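Local coordinates for protein neural-cadherin (Drosophila melanogaster, PDB 3UBF) that mediates calcium-dependent, largely homophilic adhesion between cells as a cadherin, represented here by three consecutive extracellular cadherin domains, at residues A[56-61]-A[92-97]; A[96-101]-A[134-139]; A[104-109]-A[130-135]; A[180-185]-A[196-201]. One frame throughout, in Å; residues are numbered along the deposited sequence.

Overall arrangement
The four contacts run along the chain from one cadherin domain into the next. Contact 1 closes the end of the first domain and contact 2 is the linker itself; their centres lie about 13 Å apart, they share Val96 and Lys97, and between them they hold one calcium and two zinc ions. Another zinc joins contacts 2, 3 and 4, bound by Asp134, His139 and, from contact 4, Asp185. Contacts 3 and 4, centres about 9 Å apart, belong to the second domain and meet where Phe106 CE1 lies 3.1 Å from Thr198 OG1. Contact 1 stays apart from both, about 7 Å away at the nearest atoms.

Contact 1 (A[56-61]-A[92-97]); sequences KKWDYE and VIILVK. With CA (calcium ion), chain T; ZN (zinc ion), chain H; ZN (zinc ion), chain B.
Trp58 and Tyr60 both turn toward strand 88-97 and lie against Val96, while Asp59 between them points away to the metals: this is the membrane-distal half of a cadherin calcium linker, built on the beta-sandwich of the first domain. The indole of Trp58 crosses the side chain of Ile94 at about a right angle, its far carbon CH2 lying 4.1 Å from Ile94 CG2. Large and flat, tryptophan suits this buried place, where CE3 also comes near Val96 CG2 and the one polar atom of the ring, NE1, is satisfied by the carbonyl of Trp43. Tyr60 comes to the strand differently. With CG anti to the backbone N (chi1 176°), its ring presents an edge to the Val96 carbonyl, CE1 standing 3.2 Å from Val96 O and near the plane of the ring. The same side of the ring reaches the valine side chain, Tyr60 CD1 being 4.1 Å from Val96 CG1. The beta-branched valine offers one methyl to each aromatic, CG2 near Trp58 and CG1 against Tyr60. With an alanine in place of Tyr60, Val96 CG1 would probably lose its cover and the ammonium of Lys67 its cation-pi partner. Acidic residues suit the other side of the loop, where Glu13 and Asp138 complete the calcium site. Asp59 gives OD2 to one zinc at 2.1 Å, and its OD1 accepts a weak bond from Glu61 N. The carboxylate of Glu61 bridges two ions: OE1 binds calcium at 2.3 Å and OE2 binds a second zinc at 1.9 Å.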
# COMPACT_ATOMS: atom_id res chain seq x y z
N LYS A 56 -25.57 10.28 15.16
CA LYS A 56 -24.53 9.25 15.29
C LYS A 56 -23.35 9.68 14.40
O LYS A 56 -23.55 10.13 13.28
CB LYS A 56 -25.05 7.85 14.91
CG LYS A 56 -24.02 6.72 14.99
CD LYS A 56 -24.68 5.33 15.09
CE LYS A 56 -25.55 5.00 13.87
NZ LYS A 56 -26.11 3.61 13.91
N LYS A 57 -22.14 9.56 14.95
CA LYS A 57 -20.88 9.75 14.22
C LYS A 57 -20.94 9.08 12.84
O LYS A 57 -21.13 7.86 12.73
CB LYS A 57 -19.72 9.20 15.07
CG LYS A 57 -18.40 8.95 14.34
CD LYS A 57 -17.23 8.87 15.34
CE LYS A 57 -15.89 8.65 14.63
NZ LYS A 57 -14.73 9.02 15.51
N TRP A 58 -20.80 9.88 11.79
CA TRP A 58 -20.93 9.39 10.42
C TRP A 58 -19.98 8.25 10.09
O TRP A 58 -18.78 8.30 10.40
CB TRP A 58 -20.74 10.54 9.43
CG TRP A 58 -21.86 11.52 9.51
CD1 TRP A 58 -22.94 11.47 10.35
CD2 TRP A 58 -22.02 12.70 8.72
NE1 TRP A 58 -23.76 12.54 10.13
CE2 TRP A 58 -23.21 13.32 9.14
CE3 TRP A 58 -21.27 13.30 7.71
CZ2 TRP A 58 -23.67 14.51 8.58
CZ3 TRP A 58 -21.73 14.49 7.15
CH2 TRP A 58 -22.92 15.08 7.59
N ASP A 59 -20.53 7.21 9.47
CA ASP A 59 -19.76 6.05 9.06
C ASP A 59 -20.25 5.65 7.67
O ASP A 59 -21.31 5.06 7.49
CB ASP A 59 -19.94 4.94 10.07
CG ASP A 59 -19.07 3.74 9.79
OD1 ASP A 59 -18.33 3.73 8.77
OD2 ASP A 59 -19.12 2.80 10.61
N TYR A 60 -19.45 6.03 6.68
CA TYR A 60 -19.73 5.83 5.26
C TYR A 60 -20.10 4.39 4.91
O TYR A 60 -21.03 4.14 4.14
CB TYR A 60 -18.51 6.29 4.46
CG TYR A 60 -18.59 6.07 2.98
CD1 TYR A 60 -19.08 7.07 2.14
CD2 TYR A 60 -18.12 4.89 2.40
CE1 TYR A 60 -19.12 6.89 0.77
CE2 TYR A 60 -18.17 4.69 1.04
CZ TYR A 60 -18.67 5.70 0.23
OH TYR A 60 -18.73 5.51 -1.13
N GLU A 61 -19.35 3.45 5.49
CA GLU A 61 -19.56 2.02 5.26
C GLU A 61 -20.93 1.58 5.75
O GLU A 61 -21.51 0.64 5.20
CB GLU A 61 -18.47 1.20 5.96
CG GLU A 61 -17.09 1.25 5.30
CD GLU A 61 -16.37 2.59 5.46
OE1 GLU A 61 -16.88 3.52 6.12
OE2 GLU A 61 -15.26 2.71 4.93
N VAL A 92 -33.50 16.57 1.82
CA VAL A 92 -32.08 16.86 1.98
C VAL A 92 -31.27 15.61 1.67
O VAL A 92 -31.52 14.53 2.23
CB VAL A 92 -31.74 17.41 3.38
CG1 VAL A 92 -30.31 17.95 3.41
CG2 VAL A 92 -32.71 18.50 3.79
N ILE A 93 -30.32 15.76 0.75
CA ILE A 93 -29.43 14.67 0.36
C ILE A 93 -28.00 15.12 0.61
O ILE A 93 -27.46 15.92 -0.15
CB ILE A 93 -29.58 14.26 -1.13
CG1 ILE A 93 -31.06 14.08 -1.52
CG2 ILE A 93 -28.81 12.97 -1.42
CD1 ILE A 93 -31.28 13.66 -2.99
N ILE A 94 -27.40 14.62 1.68
CA ILE A 94 -26.00 14.87 1.96
C ILE A 94 -25.22 13.74 1.32
O ILE A 94 -25.26 12.62 1.81
CB ILE A 94 -25.71 14.89 3.47
CG1 ILE A 94 -26.52 15.97 4.19
CG2 ILE A 94 -24.20 15.07 3.73
CD1 ILE A 94 -26.62 15.75 5.70
N LEU A 95 -24.53 14.02 0.23
CA LEU A 95 -23.60 13.05 -0.33
C LEU A 95 -22.38 12.98 0.58
O LEU A 95 -21.71 13.99 0.78
CB LEU A 95 -23.19 13.44 -1.74
CG LEU A 95 -22.28 12.41 -2.44
CD1 LEU A 95 -23.02 11.08 -2.70
CD2 LEU A 95 -21.67 12.97 -3.72
N VAL A 96 -22.10 11.80 1.14
CA VAL A 96 -20.97 11.59 2.06
C VAL A 96 -19.78 10.97 1.31
O VAL A 96 -19.91 9.95 0.63
CB VAL A 96 -21.35 10.68 3.26
CG1 VAL A 96 -20.15 10.42 4.19
CG2 VAL A 96 -22.51 11.29 4.04
N LYS A 97 -18.64 11.62 1.44
CA LYS A 97 -17.41 11.17 0.81
C LYS A 97 -16.52 10.47 1.83
O LYS A 97 -16.20 11.02 2.88
CB LYS A 97 -16.69 12.34 0.14
CG LYS A 97 -16.67 12.32 -1.40
CD LYS A 97 -18.04 12.04 -2.04
CE LYS A 97 -17.95 12.00 -3.59
NZ LYS A 97 -16.93 11.03 -4.14
CA CA T . -15.66 4.49 7.76
ZN ZN H . -17.36 1.60 10.47
ZN ZN B . -14.15 4.26 4.87
O HOH W 1 -13.82 5.11 6.15
O HOH W 2 -15.94 2.47 11.77
O HOH W 3 -18.27 0.39 9.51
O HOH W 4 -15.29 5.49 9.78

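Contact 2 (A[96-101]-A[134-139]); sequences VKDVND and DPDTDH. With ZN (zinc ion), chain B; ZN (zinc ion), chain G; CA (calcium ion), chain T; ZN (zinc ion), chain H.
Asp136 reaches across to Asn100 with CB and CG and to Asp98 with OD2. Its CB lies 3.4 Å from Asn100 O and covers one face of the His139 ring, 3.5 Å above its centre. CG then packs against Asn100 CB at 3.6 Å. At the tip OD1 accepts from Asp138 N on its anti side, closing an Asx turn, and OD2 binds a zinc ion at 2.0 Å. Asp98 chelates the same zinc unevenly, OD2 at 2.0 Å and OD1 at 2.6 Å, and Glu61 binds it through OE2. The two aspartates arrive from opposite directions, carboxylate planes 74° apart; the zinc probably offsets their repulsion, with OD2 of Asp98 and OD2 of Asp136 2.9 Å apart. These are the acidic loops of a cadherin interdomain linker, usually calcium-bound; here Asp138 OD2 is shared between calcium and a further zinc. An imidazole nitrogen suits zinc better than oxygen-preferring calcium: His139 ND1 and Asp134 OD2 share another zinc with Asp185. A second Asx turn in the same loop, Asp136 N to Asp134 OD1, couples a ligand of one zinc to a ligand of the next. At the imidazole edge, in plane, Asp101 OD1 stands 3.1 Å from His139 CE1.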
# COMPACT_ATOMS: atom_id res chain seq x y z
N VAL A 96 -22.10 11.80 1.14
CA VAL A 96 -20.97 11.59 2.06
C VAL A 96 -19.78 10.97 1.31
O VAL A 96 -19.91 9.95 0.63
CB VAL A 96 -21.35 10.68 3.26
CG1 VAL A 96 -20.15 10.42 4.19
CG2 VAL A 96 -22.51 11.29 4.04
N LYS A 97 -18.64 11.62 1.44
CA LYS A 97 -17.41 11.17 0.81
C LYS A 97 -16.52 10.47 1.83
O LYS A 97 -16.20 11.02 2.88
CB LYS A 97 -16.69 12.34 0.14
CG LYS A 97 -16.67 12.32 -1.40
CD LYS A 97 -18.04 12.04 -2.04
CE LYS A 97 -17.95 12.00 -3.59
NZ LYS A 97 -16.93 11.03 -4.14
N ASP A 98 -16.15 9.23 1.51
CA ASP A 98 -15.20 8.48 2.32
C ASP A 98 -13.80 8.84 1.82
O ASP A 98 -13.33 8.29 0.82
CB ASP A 98 -15.47 6.99 2.15
CG ASP A 98 -14.80 6.15 3.20
OD1 ASP A 98 -14.13 6.71 4.09
OD2 ASP A 98 -14.94 4.90 3.13
N VAL A 99 -13.14 9.78 2.49
CA VAL A 99 -11.86 10.31 1.96
C VAL A 99 -10.66 9.39 2.26
O VAL A 99 -9.55 9.62 1.76
CB VAL A 99 -11.60 11.80 2.38
N ASN A 100 -10.91 8.35 3.06
CA ASN A 100 -9.93 7.32 3.38
C ASN A 100 -9.96 6.21 2.30
O ASN A 100 -9.06 5.36 2.24
CB ASN A 100 -10.26 6.70 4.74
CG ASN A 100 -10.70 7.73 5.81
OD1 ASN A 100 -11.31 8.77 5.50
ND2 ASN A 100 -10.41 7.42 7.07
N ASP A 101 -10.99 6.25 1.46
CA ASP A 101 -11.30 5.19 0.52
C ASP A 101 -10.37 5.22 -0.70
O ASP A 101 -10.75 5.71 -1.77
CB ASP A 101 -12.77 5.32 0.09
CG ASP A 101 -13.33 4.04 -0.54
OD1 ASP A 101 -12.56 3.10 -0.80
OD2 ASP A 101 -14.57 3.98 -0.77
N ASP A 134 -5.17 -1.83 3.05
CA ASP A 134 -6.16 -0.85 2.64
C ASP A 134 -5.92 0.37 3.52
O ASP A 134 -5.99 0.26 4.74
CB ASP A 134 -7.59 -1.38 2.81
CG ASP A 134 -8.63 -0.54 2.08
OD1 ASP A 134 -8.65 0.70 2.24
OD2 ASP A 134 -9.47 -1.12 1.36
N PRO A 135 -5.60 1.52 2.90
CA PRO A 135 -5.42 2.75 3.69
C PRO A 135 -6.67 3.09 4.48
O PRO A 135 -6.58 3.81 5.49
CB PRO A 135 -5.10 3.83 2.64
CG PRO A 135 -5.45 3.24 1.32
CD PRO A 135 -5.27 1.74 1.47
N ASP A 136 -7.82 2.58 4.04
CA ASP A 136 -9.04 2.66 4.85
C ASP A 136 -9.12 1.54 5.89
O ASP A 136 -9.32 0.36 5.59
CB ASP A 136 -10.30 2.70 3.98
CG ASP A 136 -11.50 3.27 4.73
OD1 ASP A 136 -11.59 3.08 5.97
OD2 ASP A 136 -12.35 3.92 4.09
N THR A 137 -8.98 1.96 7.14
CA THR A 137 -9.00 1.12 8.32
C THR A 137 -10.30 0.32 8.51
O THR A 137 -10.33 -0.68 9.20
CB THR A 137 -8.70 2.02 9.54
OG1 THR A 137 -7.30 1.91 9.84
CG2 THR A 137 -9.55 1.71 10.78
N ASP A 138 -11.36 0.78 7.85
CA ASP A 138 -12.71 0.26 8.04
C ASP A 138 -13.11 -0.74 6.95
O ASP A 138 -14.27 -1.12 6.85
CB ASP A 138 -13.70 1.43 8.05
CG ASP A 138 -14.82 1.23 9.02
OD1 ASP A 138 -14.79 0.20 9.75
OD2 ASP A 138 -15.75 2.08 9.08
N HIS A 139 -12.13 -1.16 6.16
CA HIS A 139 -12.34 -2.01 4.98
C HIS A 139 -11.79 -3.39 5.22
O HIS A 139 -10.83 -3.55 5.95
CB HIS A 139 -11.64 -1.41 3.77
CG HIS A 139 -12.35 -0.25 3.17
ND1 HIS A 139 -12.16 0.15 1.87
CD2 HIS A 139 -13.25 0.62 3.69
CE1 HIS A 139 -12.91 1.20 1.61
NE2 HIS A 139 -13.58 1.51 2.70
ZN ZN B . -14.15 4.26 4.87
ZN ZN G . -10.64 -0.19 0.59
CA CA T . -15.66 4.49 7.76
ZN ZN H . -17.36 1.60 10.47
O HOH W 1 -13.82 5.11 6.15
O HOH W 2 -15.94 2.47 11.77
O HOH W 3 -18.27 0.39 9.51
O HOH W 4 -15.29 5.49 9.78

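Contact 3 (A[104-109]-A[130-135]); sequences PYFINR and LQARDP. With ZN (zinc ion), chain G.
Tyr105 and Arg133 form an antiparallel hydrogen-bonded pair, Tyr105 N to Arg133 O at 3.0 Å and Arg133 N to Tyr105 O at 2.8 Å. Their side chains lie side by side. Because Tyr105 CG sits between its backbone N and carbonyl carbon (chi1 48°), the ring folds back over the strand, one face receiving Arg133 O. Its hydroxyl meets the guanidinium edge in plane, where Arg133 NH2 gives OH a weak bond of 3.4 Å. Ile107 CG2 covers a guanidinium face, 3.9 Å above the plane, fitting for a branched aliphatic residue. On the sheet's other face small Ala132 meets Phe106, whose CD2 is 4.0 Å from Ala132 CB. Farther along, Ile107 N donates to Gln131 O, and the side-chain carbonyl of Asn108 replaces a backbone one: OD1 accepts from Gln131 N at 2.8 Å, nearly straight (172°). Asn108 ND2 in turn donates to Thr129 O. Beyond lies the core of the second cadherin sandwich, Met113 against Phe106 and Ala183 against Ala132. The chemistry implies an edge strand held mainly by directional amide bonds, apolar on the Phe106 side and mixed on the Arg133 side, where ring, methyl and arginine stem pack with one weak polar bond.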
# COMPACT_ATOMS: atom_id res chain seq x y z
N PRO A 104 -6.37 -0.75 -1.89
CA PRO A 104 -5.30 -1.48 -1.23
C PRO A 104 -4.09 -1.64 -2.13
O PRO A 104 -4.19 -1.53 -3.36
CB PRO A 104 -5.93 -2.85 -0.94
CG PRO A 104 -7.03 -2.98 -1.90
CD PRO A 104 -7.55 -1.60 -2.13
N TYR A 105 -2.94 -1.86 -1.51
CA TYR A 105 -1.72 -2.13 -2.23
C TYR A 105 -0.99 -3.21 -1.47
O TYR A 105 -1.12 -3.31 -0.25
CB TYR A 105 -0.86 -0.87 -2.34
CG TYR A 105 -0.70 -0.14 -1.04
CD1 TYR A 105 0.42 -0.34 -0.24
CD2 TYR A 105 -1.67 0.75 -0.61
CE1 TYR A 105 0.56 0.31 0.96
CE2 TYR A 105 -1.54 1.40 0.60
CZ TYR A 105 -0.43 1.18 1.38
OH TYR A 105 -0.32 1.86 2.57
N PHE A 106 -0.26 -4.05 -2.19
CA PHE A 106 0.56 -5.07 -1.55
C PHE A 106 1.72 -4.43 -0.81
O PHE A 106 2.38 -3.52 -1.33
CB PHE A 106 1.06 -6.06 -2.59
CG PHE A 106 -0.03 -6.98 -3.10
CD1 PHE A 106 -0.51 -6.83 -4.40
CD2 PHE A 106 -0.58 -7.97 -2.28
CE1 PHE A 106 -1.50 -7.66 -4.87
CE2 PHE A 106 -1.58 -8.80 -2.74
CZ PHE A 106 -2.05 -8.65 -4.04
N ILE A 107 1.91 -4.88 0.43
CA ILE A 107 3.07 -4.49 1.24
C ILE A 107 4.16 -5.57 1.30
O ILE A 107 5.22 -5.34 1.88
CB ILE A 107 2.68 -4.00 2.68
CG1 ILE A 107 2.05 -5.12 3.50
CG2 ILE A 107 1.73 -2.82 2.58
CD1 ILE A 107 1.79 -4.75 4.96
N ASN A 108 3.92 -6.72 0.69
CA ASN A 108 5.00 -7.70 0.47
C ASN A 108 6.27 -7.07 -0.10
O ASN A 108 6.22 -6.34 -1.09
CB ASN A 108 4.55 -8.82 -0.47
CG ASN A 108 3.45 -9.65 0.14
OD1 ASN A 108 2.27 -9.40 -0.12
ND2 ASN A 108 3.82 -10.63 0.96
N ARG A 109 7.39 -7.31 0.56
CA ARG A 109 8.68 -6.89 0.03
C ARG A 109 9.68 -8.04 0.11
O ARG A 109 9.59 -8.87 1.02
CB ARG A 109 9.19 -5.62 0.73
CG ARG A 109 8.35 -4.33 0.46
CD ARG A 109 8.35 -3.91 -1.02
NE ARG A 109 7.61 -2.67 -1.27
CZ ARG A 109 6.29 -2.61 -1.50
NH1 ARG A 109 5.56 -3.70 -1.52
NH2 ARG A 109 5.70 -1.46 -1.72
N LEU A 130 0.52 -13.47 1.19
CA LEU A 130 0.14 -12.20 0.59
C LEU A 130 -0.30 -11.25 1.69
O LEU A 130 -1.07 -11.64 2.57
CB LEU A 130 -1.00 -12.39 -0.40
CG LEU A 130 -0.75 -13.38 -1.53
CD1 LEU A 130 -2.06 -13.60 -2.26
CD2 LEU A 130 0.37 -12.89 -2.48
N GLN A 131 0.21 -10.01 1.65
CA GLN A 131 -0.21 -8.98 2.60
C GLN A 131 -0.45 -7.70 1.85
O GLN A 131 0.49 -7.10 1.32
CB GLN A 131 0.84 -8.74 3.68
CG GLN A 131 1.08 -9.94 4.60
CD GLN A 131 2.48 -9.94 5.21
OE1 GLN A 131 2.86 -9.00 5.92
NE2 GLN A 131 3.26 -11.00 4.91
N ALA A 132 -1.71 -7.30 1.77
CA ALA A 132 -2.08 -6.00 1.25
C ALA A 132 -2.57 -5.12 2.39
O ALA A 132 -3.00 -5.61 3.44
CB ALA A 132 -3.15 -6.15 0.20
N ARG A 133 -2.48 -3.81 2.19
CA ARG A 133 -2.98 -2.84 3.14
C ARG A 133 -4.00 -1.97 2.43
O ARG A 133 -3.74 -1.47 1.34
CB ARG A 133 -1.82 -1.98 3.64
CG ARG A 133 -2.20 -0.88 4.59
CD ARG A 133 -0.98 -0.01 4.90
NE ARG A 133 0.03 -0.75 5.67
CZ ARG A 133 1.34 -0.47 5.66
NH1 ARG A 133 2.18 -1.20 6.41
NH2 ARG A 133 1.81 0.51 4.90
N ASP A 134 -5.17 -1.83 3.05
CA ASP A 134 -6.16 -0.85 2.64
C ASP A 134 -5.92 0.37 3.52
O ASP A 134 -5.99 0.26 4.74
CB ASP A 134 -7.59 -1.38 2.81
CG ASP A 134 -8.63 -0.54 2.08
OD1 ASP A 134 -8.65 0.70 2.24
OD2 ASP A 134 -9.47 -1.12 1.36
N PRO A 135 -5.60 1.52 2.90
CA PRO A 135 -5.42 2.75 3.69
C PRO A 135 -6.67 3.09 4.48
O PRO A 135 -6.58 3.81 5.49
CB PRO A 135 -5.10 3.83 2.64
CG PRO A 135 -5.45 3.24 1.32
CD PRO A 135 -5.27 1.74 1.47
ZN ZN G . -10.64 -0.19 0.59

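Contact 4 (A[180-185]-A[196-201]); sequences YVKAED and QSTPEE. With ZN (zinc ion), chain G; ZN (zinc ion), chain J.
Residues 180-185 and 196-201 run antiparallel, paired at Val181 and Glu201 and bridged again at Glu184 and Ser197, with the register slipping by one between. Thr198 sits at the slip. Its hydroxyl lies between its own backbone N and carbonyl carbon (chi1 62°), and OG1 accepts from Ala183 N at 2.9 Å, almost straight at 173°, while donating to Pro199 O. Its methyl is thereby turned to Ala183, CG2 lying 3.6 Å from Ala183 CB. Threonine suits the place by offering both a hydroxyl to the strand and a methyl to the core. A valine in its place would probably leave Ala183 N without its acceptor and Pro199 O without its donor. Long and flexible, Lys182 bends at its last torsion so that NZ makes a weak salt bridge to Glu200 OE2 at 3.3 Å, the oxygen that also binds a zinc ion at 2.2 Å. At the other end Asp185 N donates to Gln196 O, and Asp185 OD2 reaches the zinc shared with Asp134 and His139, its OD1 bonded to Asn187 N. On its other edge, strand 176-185 pairs with strand 141-149, while Val181 and Ala183 pack on Leu130 and Ala132 of strand 126-133 in the facing sheet.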
# COMPACT_ATOMS: atom_id res chain seq x y z
N TYR A 180 -0.79 -15.25 -10.51
CA TYR A 180 -1.17 -13.84 -10.46
C TYR A 180 -2.22 -13.68 -9.37
O TYR A 180 -3.21 -14.40 -9.36
CB TYR A 180 -1.65 -13.33 -11.81
CG TYR A 180 -0.51 -13.13 -12.78
CD1 TYR A 180 0.05 -14.21 -13.45
CD2 TYR A 180 0.02 -11.86 -13.00
CE1 TYR A 180 1.10 -14.04 -14.33
CE2 TYR A 180 1.08 -11.68 -13.89
CZ TYR A 180 1.61 -12.77 -14.54
OH TYR A 180 2.65 -12.62 -15.41
N VAL A 181 -1.95 -12.77 -8.45
CA VAL A 181 -2.74 -12.64 -7.23
C VAL A 181 -3.25 -11.22 -7.10
O VAL A 181 -2.69 -10.29 -7.69
CB VAL A 181 -1.90 -13.00 -5.99
CG1 VAL A 181 -1.55 -14.50 -5.96
CG2 VAL A 181 -0.63 -12.14 -5.94
N LYS A 182 -4.30 -11.04 -6.33
CA LYS A 182 -4.99 -9.77 -6.25
C LYS A 182 -5.65 -9.75 -4.89
O LYS A 182 -6.03 -10.81 -4.39
CB LYS A 182 -6.05 -9.74 -7.34
CG LYS A 182 -6.65 -8.40 -7.71
CD LYS A 182 -7.79 -8.67 -8.70
CE LYS A 182 -8.53 -7.43 -9.12
NZ LYS A 182 -7.77 -6.65 -10.14
N ALA A 183 -5.75 -8.57 -4.30
CA ALA A 183 -6.55 -8.41 -3.09
C ALA A 183 -7.65 -7.42 -3.42
O ALA A 183 -7.39 -6.38 -4.02
CB ALA A 183 -5.72 -7.94 -1.94
N GLU A 184 -8.87 -7.76 -3.05
CA GLU A 184 -10.01 -6.94 -3.43
C GLU A 184 -10.74 -6.50 -2.19
O GLU A 184 -10.87 -7.24 -1.21
CB GLU A 184 -10.95 -7.68 -4.39
CG GLU A 184 -12.06 -6.78 -4.95
CD GLU A 184 -12.96 -7.47 -5.97
OE1 GLU A 184 -12.47 -8.31 -6.74
OE2 GLU A 184 -14.17 -7.14 -6.02
N ASP A 185 -11.22 -5.27 -2.27
CA ASP A 185 -11.92 -4.61 -1.21
C ASP A 185 -13.38 -5.06 -1.20
O ASP A 185 -14.00 -5.17 -2.25
CB ASP A 185 -11.88 -3.12 -1.51
CG ASP A 185 -12.07 -2.29 -0.30
OD1 ASP A 185 -12.52 -2.85 0.73
OD2 ASP A 185 -11.74 -1.11 -0.36
N GLN A 196 -12.52 -1.43 -5.27
CA GLN A 196 -11.12 -1.22 -5.61
C GLN A 196 -10.29 -2.42 -5.21
O GLN A 196 -10.67 -3.21 -4.33
CB GLN A 196 -10.53 -0.02 -4.87
CG GLN A 196 -11.18 1.32 -5.12
CD GLN A 196 -11.29 2.14 -3.83
OE1 GLN A 196 -10.72 1.79 -2.79
NE2 GLN A 196 -12.04 3.24 -3.89
N SER A 197 -9.12 -2.53 -5.82
CA SER A 197 -8.24 -3.60 -5.47
C SER A 197 -6.79 -3.26 -5.71
O SER A 197 -6.45 -2.20 -6.22
CB SER A 197 -8.65 -4.85 -6.25
OG SER A 197 -8.66 -4.61 -7.63
N THR A 198 -5.92 -4.16 -5.31
CA THR A 198 -4.53 -4.07 -5.63
C THR A 198 -4.39 -4.26 -7.13
O THR A 198 -5.35 -4.62 -7.81
CB THR A 198 -3.77 -5.23 -4.98
OG1 THR A 198 -4.26 -6.45 -5.52
CG2 THR A 198 -3.93 -5.22 -3.46
N PRO A 199 -3.19 -4.00 -7.66
CA PRO A 199 -2.85 -4.55 -8.96
C PRO A 199 -2.83 -6.07 -8.90
O PRO A 199 -2.75 -6.66 -7.81
CB PRO A 199 -1.42 -4.04 -9.19
CG PRO A 199 -1.31 -2.83 -8.33
CD PRO A 199 -2.12 -3.14 -7.11
N GLU A 200 -2.92 -6.71 -10.07
CA GLU A 200 -2.75 -8.14 -10.18
C GLU A 200 -1.27 -8.41 -10.25
O GLU A 200 -0.66 -8.25 -11.31
CB GLU A 200 -3.46 -8.66 -11.42
CG GLU A 200 -4.92 -8.25 -11.45
CD GLU A 200 -5.64 -8.68 -12.69
OE1 GLU A 200 -5.00 -9.25 -13.60
OE2 GLU A 200 -6.87 -8.46 -12.75
N GLU A 201 -0.69 -8.78 -9.11
CA GLU A 201 0.74 -9.01 -8.99
C GLU A 201 1.14 -10.43 -9.33
O GLU A 201 0.39 -11.38 -9.13
CB GLU A 201 1.23 -8.68 -7.57
CG GLU A 201 1.59 -7.22 -7.34
CD GLU A 201 2.79 -6.73 -8.14
OE1 GLU A 201 3.49 -7.54 -8.80
OE2 GLU A 201 3.04 -5.51 -8.13
ZN ZN G . -10.64 -0.19 0.59
ZN ZN J . -7.52 -8.13 -14.80
O HOH W 5 -8.30 -5.82 -15.28